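Local coordinates for aminopeptidase (Aneurinibacillus sp. AM-1, PDB 5IB9), which probably removes amino acids one at a time from the N-terminus of peptides as a zinc-dependent M28-family aminopeptidase that also carries a protease-associated domain, at residues I22-Q27 and V41-Q46; I125-K130 and V142-N147; R265-G270 and K280-S285. All coordinates share one frame; numbering follows the deposited sequence.

Contact 1: I22-Q27 and V41-Q46; sequences IQFLSQ and VRYIEQ
F24 and Y43 both hold CG anti to the backbone N (chi1 178° in each), and that common setting sends the two rings out from their helices into the gap between them. There they lie almost flat on each other as an offset stack, planes 7° apart and centroids 4.0 Å from one another. The overlap is lopsided: F24 CD2 sits over the middle of the tyrosine ring, whereas Y43 CD1 meets the phenylalanine face near its rim. The shortest approach, F24 CD2 to Y43 CD1, is 3.3 Å, so the faces are in close contact. Because the side chains slide past each other in opposite directions, the base of each comes beside the far part of the other, with F24 CB 3.8 Å from Y43 OH and Y43 CB 3.6 Å from F24 CE2. The methylene of F24 adds an off-centre CH-pi contact with the tyrosine ring. L25 contributes one branch, its CD2 reaching Y43 CD2 at 4.1 Å, on a line that is oblique to the tyrosine ring, and the same methyl lies in the plane of the F24 ring at its edge.

Next to the stack, the end of helix 15-25 is tied off locally. S26 N and S26 OG reach I22 O from opposite faces of its carbonyl plane, and the amide of Q27 turns back so that NE2 meets a lone pair of F24 O at 2.9 Å. Deeper in, I22 packs on A238 and A246 of helix 238-256, and I44 on V245 of the same helix. Two neighbouring helices, 15-25 and 35-50, are thus joined by an aromatic stack at their partly exposed side, while V41 and I44 also touch V206 of strand 187-210: helix-helix packing on the flank of the peptidase's alpha/beta fold.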
# COMPACT_ATOMS: atom_id res chain seq x y z
N ILE A 22 -13.45 27.80 -3.00
CA ILE A 22 -14.42 27.08 -2.13
C ILE A 22 -15.82 27.03 -2.81
O ILE A 22 -16.51 26.02 -2.70
CB ILE A 22 -14.52 27.67 -0.66
CG1 ILE A 22 -13.07 27.61 -0.08
CG2 ILE A 22 -15.52 26.98 0.15
CD1 ILE A 22 -12.87 28.50 1.24
N GLN A 23 -16.19 28.16 -3.41
CA GLN A 23 -17.51 28.24 -4.06
C GLN A 23 -17.56 27.17 -5.15
O GLN A 23 -18.56 26.43 -5.20
CB GLN A 23 -17.60 29.60 -4.73
CG GLN A 23 -19.00 29.84 -5.36
CD GLN A 23 -19.10 31.30 -5.82
OE1 GLN A 23 -18.15 31.88 -6.39
NE2 GLN A 23 -20.23 31.92 -5.53
N PHE A 24 -16.48 27.05 -5.93
CA PHE A 24 -16.47 26.01 -7.01
C PHE A 24 -16.61 24.62 -6.38
O PHE A 24 -17.42 23.76 -6.81
CB PHE A 24 -15.23 26.12 -7.95
CG PHE A 24 -15.23 25.04 -8.98
CD1 PHE A 24 -16.03 25.18 -10.14
CD2 PHE A 24 -14.60 23.79 -8.68
CE1 PHE A 24 -16.16 24.05 -11.02
CE2 PHE A 24 -14.73 22.63 -9.53
CZ PHE A 24 -15.52 22.85 -10.75
N LEU A 25 -15.73 24.28 -5.39
CA LEU A 25 -15.60 22.94 -4.91
C LEU A 25 -16.82 22.43 -4.12
O LEU A 25 -17.13 21.26 -4.08
CB LEU A 25 -14.27 22.76 -4.05
CG LEU A 25 -13.02 22.89 -4.93
CD1 LEU A 25 -11.93 22.92 -3.89
CD2 LEU A 25 -12.87 21.71 -5.85
N SER A 26 -17.47 23.40 -3.43
CA SER A 26 -18.50 23.00 -2.49
C SER A 26 -19.92 23.08 -3.11
O SER A 26 -20.91 23.12 -2.35
CB SER A 26 -18.44 23.89 -1.20
OG SER A 26 -18.65 25.26 -1.45
N GLN A 27 -20.01 23.02 -4.44
CA GLN A 27 -21.36 22.88 -5.06
C GLN A 27 -22.01 21.55 -4.75
O GLN A 27 -23.27 21.38 -4.91
CB GLN A 27 -21.27 23.08 -6.57
CG GLN A 27 -20.79 24.44 -6.99
CD GLN A 27 -20.57 24.55 -8.48
OE1 GLN A 27 -21.52 24.95 -9.23
NE2 GLN A 27 -19.36 24.26 -8.93
N VAL A 41 -10.30 17.04 -8.54
CA VAL A 41 -8.91 16.75 -8.99
C VAL A 41 -8.59 17.51 -10.28
O VAL A 41 -7.54 18.17 -10.37
CB VAL A 41 -8.74 15.22 -9.15
CG1 VAL A 41 -7.53 14.93 -10.04
CG2 VAL A 41 -8.71 14.60 -7.81
N ARG A 42 -9.52 17.47 -11.27
CA ARG A 42 -9.26 18.18 -12.48
C ARG A 42 -9.17 19.65 -12.27
O ARG A 42 -8.38 20.38 -12.91
CB ARG A 42 -10.37 17.85 -13.49
CG ARG A 42 -10.24 16.45 -14.05
CD ARG A 42 -9.44 16.58 -15.32
NE ARG A 42 -8.09 16.21 -14.95
CZ ARG A 42 -7.70 14.95 -14.82
NH1 ARG A 42 -8.59 13.99 -15.00
NH2 ARG A 42 -6.40 14.68 -14.52
N TYR A 43 -10.07 20.21 -11.44
CA TYR A 43 -10.10 21.63 -11.18
C TYR A 43 -8.80 22.08 -10.54
O TYR A 43 -8.20 23.14 -10.91
CB TYR A 43 -11.32 21.93 -10.31
CG TYR A 43 -11.41 23.41 -9.93
CD1 TYR A 43 -12.04 24.36 -10.75
CD2 TYR A 43 -10.83 23.88 -8.70
CE1 TYR A 43 -12.13 25.75 -10.37
CE2 TYR A 43 -10.89 25.22 -8.32
CZ TYR A 43 -11.62 26.12 -9.13
OH TYR A 43 -11.72 27.44 -8.73
N ILE A 44 -8.42 21.33 -9.46
CA ILE A 44 -7.16 21.60 -8.72
C ILE A 44 -5.95 21.57 -9.65
O ILE A 44 -5.16 22.55 -9.67
CB ILE A 44 -7.05 20.70 -7.50
CG1 ILE A 44 -8.20 21.13 -6.56
CG2 ILE A 44 -5.66 20.91 -6.80
CD1 ILE A 44 -8.50 20.04 -5.51
N GLU A 45 -5.91 20.53 -10.47
CA GLU A 45 -4.79 20.44 -11.43
C GLU A 45 -4.77 21.67 -12.34
O GLU A 45 -3.66 22.28 -12.55
CB GLU A 45 -5.08 19.13 -12.24
CG GLU A 45 -4.14 19.16 -13.48
CD GLU A 45 -4.43 17.97 -14.40
OE1 GLU A 45 -5.35 17.21 -14.18
OE2 GLU A 45 -3.68 17.94 -15.37
N GLN A 46 -5.91 22.08 -12.87
CA GLN A 46 -5.99 23.27 -13.74
C GLN A 46 -5.52 24.51 -13.06
O GLN A 46 -4.82 25.31 -13.67
CB GLN A 46 -7.40 23.44 -14.30
CG GLN A 46 -7.54 24.72 -15.17
CD GLN A 46 -6.58 24.74 -16.35
OE1 GLN A 46 -6.19 23.67 -16.92
NE2 GLN A 46 -6.23 25.94 -16.77

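Contact 2: I125-K130 and V142-N147; sequences ISFADK and VIIYNN
F127 overlaps the terminal methyl of I144, ring carbon F127 CD2 lying 3.9 Å from I144 CD1. The methyl comes in obliquely to the ring, and the two side chains cross at a slant. I144 has CG1 anti to its carbonyl carbon (chi1 -60°) and, with chi2 extended (173°), carries CD1 from strand 141-145 to helix 127-136. The same methyl also meets the aliphatic part of K130, whose CD lies 4.3 Å from I144 CD1, so one isoleucine tip touches two residues of the helix's first turn.

That turn starts from a capped end: S126 is the N-cap, and its OG accepts from D129 N at 3.0 Å. Beyond the contact, the F127 ring also meets F85 and packs on L152 and L156, while I144 touches F85. Helix 127-136 connects the paired parallel strands 117-121 and 141-145, a beta-alpha-beta unit within the protease-associated domain, and this contact seats the start of the helix on the second of those strands.

K130 divides its roles along its length. Its carbon chain joins the apolar contact, while NZ is bonded to the carbonyl oxygens of Q121, L102 and G123. The two segments are therefore held to each other by van der Waals contact alone, and the three carbonyl oxygens probably offset the cost of burying the lysine's charge beside it.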
# COMPACT_ATOMS: atom_id res chain seq x y z
N ILE A 125 -10.31 0.29 22.91
CA ILE A 125 -9.79 -0.34 21.68
C ILE A 125 -10.65 0.05 20.45
O ILE A 125 -11.70 0.69 20.61
CB ILE A 125 -9.59 -1.89 21.83
CG1 ILE A 125 -10.91 -2.64 22.16
CG2 ILE A 125 -8.52 -2.21 22.85
CD1 ILE A 125 -10.75 -4.14 22.02
N SER A 126 -10.18 -0.27 19.23
CA SER A 126 -10.86 0.23 18.01
C SER A 126 -12.16 -0.52 17.86
O SER A 126 -12.21 -1.69 18.30
CB SER A 126 -10.02 -0.01 16.74
OG SER A 126 -9.61 -1.36 16.63
N PHE A 127 -13.18 0.11 17.26
CA PHE A 127 -14.38 -0.64 16.80
C PHE A 127 -14.00 -1.90 16.02
O PHE A 127 -14.52 -2.98 16.25
CB PHE A 127 -15.30 0.18 15.94
CG PHE A 127 -15.83 1.39 16.60
CD1 PHE A 127 -15.66 2.64 16.00
CD2 PHE A 127 -16.55 1.30 17.80
CE1 PHE A 127 -16.19 3.79 16.58
CE2 PHE A 127 -17.08 2.44 18.40
CZ PHE A 127 -16.90 3.69 17.80
N ALA A 128 -13.10 -1.76 15.05
CA ALA A 128 -12.52 -2.93 14.37
C ALA A 128 -12.08 -4.09 15.27
O ALA A 128 -12.38 -5.25 14.99
CB ALA A 128 -11.30 -2.46 13.51
N ASP A 129 -11.28 -3.82 16.30
CA ASP A 129 -10.79 -4.91 17.13
C ASP A 129 -11.87 -5.61 17.99
O ASP A 129 -11.85 -6.81 18.14
CB ASP A 129 -9.67 -4.44 18.04
CG ASP A 129 -8.29 -4.52 17.37
OD1 ASP A 129 -7.36 -3.98 18.00
OD2 ASP A 129 -8.15 -5.13 16.25
N LYS A 130 -12.80 -4.82 18.50
CA LYS A 130 -13.98 -5.34 19.24
C LYS A 130 -14.71 -6.29 18.35
O LYS A 130 -15.02 -7.39 18.78
CB LYS A 130 -14.90 -4.20 19.64
CG LYS A 130 -14.36 -3.27 20.71
CD LYS A 130 -15.21 -2.00 20.69
CE LYS A 130 -14.75 -0.83 21.63
NZ LYS A 130 -14.73 -1.23 23.08
N VAL A 142 -22.40 -8.17 16.16
CA VAL A 142 -21.89 -7.36 17.28
C VAL A 142 -22.75 -6.12 17.38
O VAL A 142 -23.10 -5.49 16.38
CB VAL A 142 -20.41 -6.97 17.11
CG1 VAL A 142 -20.06 -6.00 18.06
CG2 VAL A 142 -19.53 -8.24 17.20
N ILE A 143 -23.20 -5.82 18.60
CA ILE A 143 -23.86 -4.54 18.88
C ILE A 143 -22.96 -3.75 19.80
O ILE A 143 -22.55 -4.19 20.90
CB ILE A 143 -25.24 -4.73 19.54
CG1 ILE A 143 -26.21 -5.42 18.60
CG2 ILE A 143 -25.79 -3.36 20.05
CD1 ILE A 143 -27.41 -6.07 19.37
N ILE A 144 -22.52 -2.56 19.33
CA ILE A 144 -21.65 -1.76 20.12
C ILE A 144 -22.48 -0.58 20.66
O ILE A 144 -23.31 0.01 19.94
CB ILE A 144 -20.40 -1.25 19.29
CG1 ILE A 144 -19.60 -2.44 18.77
CG2 ILE A 144 -19.55 -0.43 20.23
CD1 ILE A 144 -18.50 -2.07 17.85
N TYR A 145 -22.35 -0.30 21.95
CA TYR A 145 -23.12 0.80 22.51
C TYR A 145 -22.25 1.98 22.97
O TYR A 145 -21.09 1.82 23.44
CB TYR A 145 -24.09 0.35 23.61
CG TYR A 145 -23.49 -0.21 24.87
CD1 TYR A 145 -23.38 0.57 26.02
CD2 TYR A 145 -23.15 -1.59 24.97
CE1 TYR A 145 -22.89 0.04 27.22
CE2 TYR A 145 -22.64 -2.14 26.18
CZ TYR A 145 -22.55 -1.32 27.31
OH TYR A 145 -22.04 -1.80 28.51
N ASN A 146 -22.84 3.16 22.83
CA ASN A 146 -22.09 4.43 23.00
C ASN A 146 -21.57 4.68 24.41
O ASN A 146 -22.09 4.15 25.42
CB ASN A 146 -22.88 5.63 22.45
CG ASN A 146 -21.98 6.69 21.82
OD1 ASN A 146 -20.74 6.67 21.97
ND2 ASN A 146 -22.61 7.65 21.15
N ASN A 147 -20.51 5.50 24.42
CA ASN A 147 -19.69 5.89 25.55
C ASN A 147 -20.15 7.20 26.11
O ASN A 147 -19.62 7.66 27.12
CB ASN A 147 -18.28 6.16 25.04
CG ASN A 147 -17.24 5.46 25.84
OD1 ASN A 147 -16.09 5.36 25.42
ND2 ASN A 147 -17.64 4.91 26.99

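Contact 3: R265-G270 and K280-S285; sequences RFITFG and KKYAAS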
# COMPACT_ATOMS: atom_id res chain seq x y z
N ARG A 265 6.40 21.57 -2.40
CA ARG A 265 5.43 20.66 -3.02
C ARG A 265 4.09 21.01 -2.45
O ARG A 265 3.89 20.81 -1.21
CB ARG A 265 5.78 19.18 -2.71
CG ARG A 265 7.23 18.81 -3.22
CD ARG A 265 7.51 17.37 -2.98
NE ARG A 265 8.84 17.11 -3.53
CZ ARG A 265 9.33 15.88 -3.55
NH1 ARG A 265 8.66 14.77 -3.13
NH2 ARG A 265 10.51 15.75 -4.07
N PHE A 266 3.17 21.40 -3.29
CA PHE A 266 1.78 21.74 -2.89
C PHE A 266 0.92 20.58 -3.30
O PHE A 266 0.91 20.17 -4.47
CB PHE A 266 1.34 23.03 -3.62
CG PHE A 266 2.15 24.26 -3.28
CD1 PHE A 266 1.77 25.03 -2.21
CD2 PHE A 266 3.29 24.52 -4.00
CE1 PHE A 266 2.49 26.13 -1.81
CE2 PHE A 266 4.02 25.73 -3.70
CZ PHE A 266 3.63 26.49 -2.60
N ILE A 267 0.23 19.98 -2.30
CA ILE A 267 -0.42 18.72 -2.58
C ILE A 267 -1.87 18.75 -2.06
O ILE A 267 -2.12 19.20 -0.91
CB ILE A 267 0.33 17.49 -1.91
CG1 ILE A 267 1.79 17.54 -2.28
CG2 ILE A 267 -0.39 16.20 -2.32
CD1 ILE A 267 2.55 16.36 -1.64
N THR A 268 -2.79 18.25 -2.91
CA THR A 268 -4.11 17.97 -2.34
C THR A 268 -4.31 16.48 -2.35
O THR A 268 -4.10 15.79 -3.34
CB THR A 268 -5.26 18.75 -3.10
OG1 THR A 268 -5.39 18.31 -4.46
CG2 THR A 268 -4.90 20.21 -3.01
N PHE A 269 -4.70 15.95 -1.18
CA PHE A 269 -4.78 14.48 -1.02
C PHE A 269 -6.19 13.97 -1.21
O PHE A 269 -7.13 14.63 -0.77
CB PHE A 269 -4.32 14.11 0.36
CG PHE A 269 -2.93 14.50 0.73
CD1 PHE A 269 -1.82 13.83 0.14
CD2 PHE A 269 -2.66 15.48 1.65
CE1 PHE A 269 -0.50 14.18 0.47
CE2 PHE A 269 -1.35 15.84 2.00
CZ PHE A 269 -0.30 15.18 1.41
N GLY A 270 -6.30 12.78 -1.80
CA GLY A 270 -7.63 12.15 -1.89
C GLY A 270 -7.86 11.23 -0.71
O GLY A 270 -6.96 10.85 0.02
N LYS A 280 -1.19 8.59 2.87
CA LYS A 280 -0.38 7.36 3.09
C LYS A 280 0.20 6.93 1.74
O LYS A 280 1.39 6.52 1.71
CB LYS A 280 -1.31 6.24 3.58
CG LYS A 280 -1.57 6.40 5.10
CD LYS A 280 -2.63 5.33 5.54
CE LYS A 280 -2.96 5.55 7.04
NZ LYS A 280 -4.08 4.60 7.48
N LYS A 281 -0.58 6.97 0.65
CA LYS A 281 -0.05 6.57 -0.67
C LYS A 281 0.96 7.57 -1.10
O LYS A 281 1.93 7.15 -1.74
CB LYS A 281 -1.17 6.41 -1.71
CG LYS A 281 -2.17 5.31 -1.37
CD LYS A 281 -1.64 3.90 -1.69
CE LYS A 281 -2.82 2.93 -1.34
NZ LYS A 281 -2.33 1.52 -1.38
N TYR A 282 0.83 8.85 -0.83
CA TYR A 282 1.88 9.78 -1.29
C TYR A 282 3.19 9.60 -0.47
O TYR A 282 4.27 9.53 -1.01
CB TYR A 282 1.39 11.22 -1.22
CG TYR A 282 2.50 12.15 -1.71
CD1 TYR A 282 2.74 12.30 -3.11
CD2 TYR A 282 3.31 12.83 -0.82
CE1 TYR A 282 3.81 13.01 -3.53
CE2 TYR A 282 4.39 13.53 -1.21
CZ TYR A 282 4.58 13.62 -2.58
OH TYR A 282 5.71 14.36 -3.06
N ALA A 283 3.09 9.54 0.86
CA ALA A 283 4.25 9.25 1.73
C ALA A 283 4.93 7.98 1.28
O ALA A 283 6.17 7.99 1.27
CB ALA A 283 3.69 9.11 3.17
N ALA A 284 4.17 6.97 0.86
CA ALA A 284 4.86 5.70 0.42
C ALA A 284 5.58 5.89 -0.89
O ALA A 284 6.42 4.98 -1.24
CB ALA A 284 3.85 4.62 0.27
N SER A 285 5.37 6.96 -1.62
CA SER A 285 6.14 7.17 -2.88
C SER A 285 7.51 7.82 -2.68
O SER A 285 8.26 7.94 -3.68
CB SER A 285 5.31 8.05 -3.86
OG SER A 285 5.36 9.43 -3.48
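Y282 O is gripped twice from its own segment, by S285 N at 2.9 Å and by S285 OG at 2.7 Å, the hydroxyl lying in the carbonyl plane on a lone pair. The tyrosine itself packs on strand 263-269 of the M28 peptidase fold, a central sheet flanked by helices. The ring has something over each face: S285 OG on one, and on the other I267 CD1, a CH-pi contact 3.6 Å from the ring centroid and 22° off its normal. Y282 holds CG anti to the backbone N (chi1 -180°), pointing the ring from helix 277-283 along the strand.

At the far end Y282 OH comes to the edge of the R265 guanidinium, 3.0 Å from R265 NH1, with the two planes 81° apart. The arginine also forms salt bridges, NE with E263 and NH2 with E290. With an alanine in place of the tyrosine, I267 CD1 would probably lose the ring it rests on and a gap would open between the helix and R265.

F269, about 4 Å from the zinc ligand H228 between side chains, links this packing to the active-site surroundings. Across the subunit interface A284 O accepts from Q58 NE2 of the second subunit. At the base of the tyrosine, Y282 CB meets the edge of the F269 ring, 3.9 Å from CE1.

The three contacts follow one another along the chain, each closing before the next opens. Contacts 1 and 3 belong to the peptidase part and lie about 18 Å apart between centres; they touch where I44 CG2 of helix 35-50 meets T268 OG1 of strand 263-269 at 3.5 Å. Contact 2 sits in the protease-associated domain, its centre about 37 Å from that of contact 1 and 31 Å from that of contact 3, on the opposite side of the chain's centre from both. The long strand 187-210 pairs with strands 91-99 and 263-269, so it spans both parts. Contacts 2 and 3 each have a side chain within about 10 Å of a bound inhibitor, without touching it.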